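Local atomic coordinates of putative N-acetylneuraminate lyase ([Ruminococcus] gnavus ATCC 29149, PDB entry 6RB7), a protein that belongs to the dihydrodipicolinate synthetase family and folds as an eight-stranded (beta/alpha)8 barrel with additional C-terminal helices. Residues A44-Y49 with L301-V306. Residues are numbered along the deposited sequence; the frame is centred on the assembly and turned at random.
Sequences AFYACY and LELGAV
Where the loop after the first barrel strand, 41-43, meets the loop between helices 287-299 and 317-335, Tyr49, Cys48 and Tyr46 pack against Leu303 and the residues after it. The touching parts run nearly at right angles, and one direct backbone hydrogen bond joins them: Tyr49 N donates to Leu303 O at 2.9 Å, nearly straight at 173° although the donor lies well above the carbonyl plane. A water donates to both Tyr49 O and Glu302 O, bridging these two carbonyl oxygens beside the direct bond. Leu303, apolar and branched, suits the buried side: in the conformer given, its CD2 lies 3.9 Å from Tyr46 CB, while its CG lies 4.2 Å from Cys48 SG. Gly304 has a positive phi (79°), which glycine adopts readily, and its CA-H makes a contact with Tyr49 O, CA to O 3.6 Å. With CG anti to its carbonyl carbon (chi1 -54°), Tyr49 presents a ring edge to Ala305, CD2 standing 3.2 Å from Ala305 O in the ring plane, and its hydroxyl bonds to Glu83. Lys292 of helix 287-299 hydrogen-bonds both Ala47 O and Ala305 O, tying the loops together. The arrangement joins a beta-alpha loop of a (beta/alpha)8 barrel to the C-terminal helical extension characteristic of this family.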
ATOM      1  N   ALA A  44      27.587   2.795   4.880  1.00 10.55           N
ATOM      2  CA  ALA A  44      27.009   3.978   5.535  1.00 10.41           C
ATOM      3  C   ALA A  44      27.770   4.244   6.822  1.00 13.39           C
ATOM      4  O   ALA A  44      28.006   3.346   7.632  1.00 15.91           O
ATOM      5  CB  ALA A  44      25.549   3.791   5.805  1.00 13.43           C
ATOM      6  N   PHE A  45      28.181   5.476   6.985  1.00 10.30           N
ATOM      7  CA  PHE A  45      28.884   5.968   8.173  1.00 11.88           C
ATOM      8  C   PHE A  45      27.882   6.228   9.284  1.00 10.88           C
ATOM      9  O   PHE A  45      26.853   6.890   9.061  1.00 12.68           O
ATOM     10  CB  PHE A  45      29.621   7.239   7.799  1.00 12.30           C
ATOM     11  CG  PHE A  45      30.706   7.649   8.772  1.00 10.92           C
ATOM     12  CD1 PHE A  45      31.974   7.116   8.641  1.00 11.13           C
ATOM     13  CD2 PHE A  45      30.449   8.575   9.761  1.00 11.90           C
ATOM     14  CE1 PHE A  45      32.964   7.493   9.526  1.00 13.66           C
ATOM     15  CE2 PHE A  45      31.440   8.948  10.650  1.00 11.96           C
ATOM     16  CZ  PHE A  45      32.710   8.396  10.531  1.00 11.46           C
ATOM     17  N   TYR A  46      28.129   5.711  10.478  1.00  9.87           N
ATOM     18  CA  TYR A  46      27.189   5.879  11.608  1.00 10.81           C
ATOM     19  C   TYR A  46      27.365   7.245  12.275  1.00 12.71           C
ATOM     20  O   TYR A  46      28.432   7.891  12.186  1.00 13.25           O
ATOM     21  CB  TYR A  46      27.379   4.756  12.632  1.00 11.87           C
ATOM     22  CG  TYR A  46      27.277   3.381  12.037  1.00 12.98           C
ATOM     23  CD1 TYR A  46      26.188   3.039  11.250  1.00 13.63           C
ATOM     24  CD2 TYR A  46      28.296   2.447  12.163  1.00 11.05           C
ATOM     25  CE1 TYR A  46      26.095   1.787  10.666  1.00 13.46           C
ATOM     26  CE2 TYR A  46      28.198   1.190  11.616  1.00 12.19           C
ATOM     27  CZ  TYR A  46      27.103   0.857  10.836  1.00 12.30           C
ATOM     28  OH  TYR A  46      26.989  -0.406  10.285  1.00 12.69           O
ATOM     29  N   ALA A  47      26.302   7.673  12.951  1.00 12.23           N
ATOM     30  CA  ALA A  47      26.344   8.837  13.866  1.00 12.76           C
ATOM     31  C   ALA A  47      27.217   8.502  15.061  1.00 14.32           C
ATOM     32  O   ALA A  47      26.951   7.511  15.736  1.00 14.00           O
ATOM     33  CB  ALA A  47      24.973   9.283  14.279  1.00 14.66           C
ATOM     34  N   CYS A  48      28.223   9.330  15.333  1.00 14.49           N
ATOM     35  CA  CYS A  48      29.164   9.126  16.457  1.00 14.67           C
ATOM     36  C   CYS A  48      28.931  10.242  17.469  1.00 14.07           C
ATOM     37  O   CYS A  48      29.229  11.434  17.153  1.00 16.20           O
ATOM     38  CB  CYS A  48      30.591   9.169  15.958  1.00 15.52           C
ATOM     39  SG  CYS A  48      30.979   7.869  14.762  1.00 15.45           S
ATOM     40  N   TYR A  49      28.428   9.879  18.647  1.00 14.56           N
ATOM     41  CA  TYR A  49      28.072  10.847  19.683  1.00 13.93           C
ATOM     42  C   TYR A  49      28.956  10.674  20.913  1.00 15.79           C
ATOM     43  O   TYR A  49      29.508   9.613  21.157  1.00 16.49           O
ATOM     44  CB  TYR A  49      26.619  10.719  20.113  1.00 16.19           C
ATOM     45  CG  TYR A  49      25.603  10.787  18.993  1.00 14.25           C
ATOM     46  CD1 TYR A  49      25.340  11.966  18.325  1.00 16.07           C
ATOM     47  CD2 TYR A  49      24.835   9.672  18.703  1.00 17.42           C
ATOM     48  CE1 TYR A  49      24.363  12.036  17.342  1.00 16.37           C
ATOM     49  CE2 TYR A  49      23.853   9.728  17.719  1.00 14.26           C
ATOM     50  CZ  TYR A  49      23.600  10.920  17.073  1.00 13.81           C
ATOM     51  OH  TYR A  49      22.666  10.996  16.064  1.00 14.75           O
ATOM     52  N   LEU A 301      35.319   0.350  19.865  1.00 17.17           N
ATOM     53  CA  LEU A 301      34.935   1.697  19.403  1.00 18.11           C
ATOM     54  C   LEU A 301      33.797   2.209  20.282  1.00 17.19           C
ATOM     55  O   LEU A 301      32.881   1.440  20.604  1.00 18.90           O
ATOM     56  CB  LEU A 301      34.475   1.614  17.950  1.00 18.17           C
ATOM     57  CG  LEU A 301      35.560   1.429  16.899  1.00 23.51           C
ATOM     58  CD1 LEU A 301      34.920   1.131  15.540  1.00 21.68           C
ATOM     59  CD2 LEU A 301      36.441   2.677  16.797  1.00 28.49           C
ATOM     60  N   GLU A 302      33.832   3.494  20.609  0.50 17.76           N
ATOM     61  CA  GLU A 302      32.809   4.186  21.425  0.50 17.67           C
ATOM     62  C   GLU A 302      32.071   5.162  20.515  0.50 18.60           C
ATOM     63  O   GLU A 302      32.649   6.229  20.209  0.50 22.91           O
ATOM     64  CB  GLU A 302      33.468   4.920  22.589  0.50 20.28           C
ATOM     65  CG  GLU A 302      34.066   3.978  23.603  0.50 22.62           C
ATOM     66  CD  GLU A 302      33.093   3.419  24.621  0.50 26.80           C
ATOM     67  OE1 GLU A 302      33.561   2.744  25.568  0.50 31.45           O
ATOM     68  OE2 GLU A 302      31.880   3.615  24.476  0.50 32.56           O
ATOM     69  N   LEU A 303      30.882   4.791  20.043  0.50 17.42           N
ATOM     70  CA  LEU A 303      30.127   5.598  19.045  0.50 16.47           C
ATOM     71  C   LEU A 303      28.952   6.299  19.722  0.50 17.02           C
ATOM     72  O   LEU A 303      28.205   7.012  19.029  0.50 15.41           O
ATOM     73  CB  LEU A 303      29.573   4.730  17.910  0.50 16.81           C
ATOM     74  CG  LEU A 303      30.555   4.270  16.839  0.50 16.73           C
ATOM     75  CD1 LEU A 303      31.360   3.096  17.366  0.50 17.14           C
ATOM     76  CD2 LEU A 303      29.789   3.878  15.572  0.50 17.24           C
ATOM     77  N   GLY A 304      28.738   6.063  21.010  1.00 15.87           N
ATOM     78  CA  GLY A 304      27.580   6.656  21.692  1.00 17.50           C
ATOM     79  C   GLY A 304      26.301   5.898  21.390  1.00 19.49           C
ATOM     80  O   GLY A 304      26.329   4.764  20.914  1.00 19.91           O
ATOM     81  N   ALA A 305      25.219   6.523  21.767  1.00 19.92           N
ATOM     82  CA  ALA A 305      23.860   5.950  21.724  1.00 24.39           C
ATOM     83  C   ALA A 305      23.282   6.248  20.338  1.00 20.25           C
ATOM     84  O   ALA A 305      24.004   6.689  19.432  1.00 20.65           O
ATOM     85  CB  ALA A 305      23.032   6.625  22.788  1.00 33.48           C
ATOM     86  N   VAL A 306      22.003   6.003  20.178  1.00 15.38           N
ATOM     87  CA  VAL A 306      21.266   6.512  19.006  1.00 12.53           C
ATOM     88  C   VAL A 306      20.437   7.709  19.462  1.00 13.77           C
ATOM     89  O   VAL A 306      20.062   7.814  20.654  1.00 14.96           O
ATOM     90  CB  VAL A 306      20.367   5.447  18.341  1.00 13.18           C
ATOM     91  CG1 VAL A 306      21.214   4.416  17.618  1.00 15.38           C
ATOM     92  CG2 VAL A 306      19.387   4.819  19.296  1.00 13.87           C
TER
HETATM   93  O   HOH W   1      31.640   8.737  19.493  1.00 17.87           O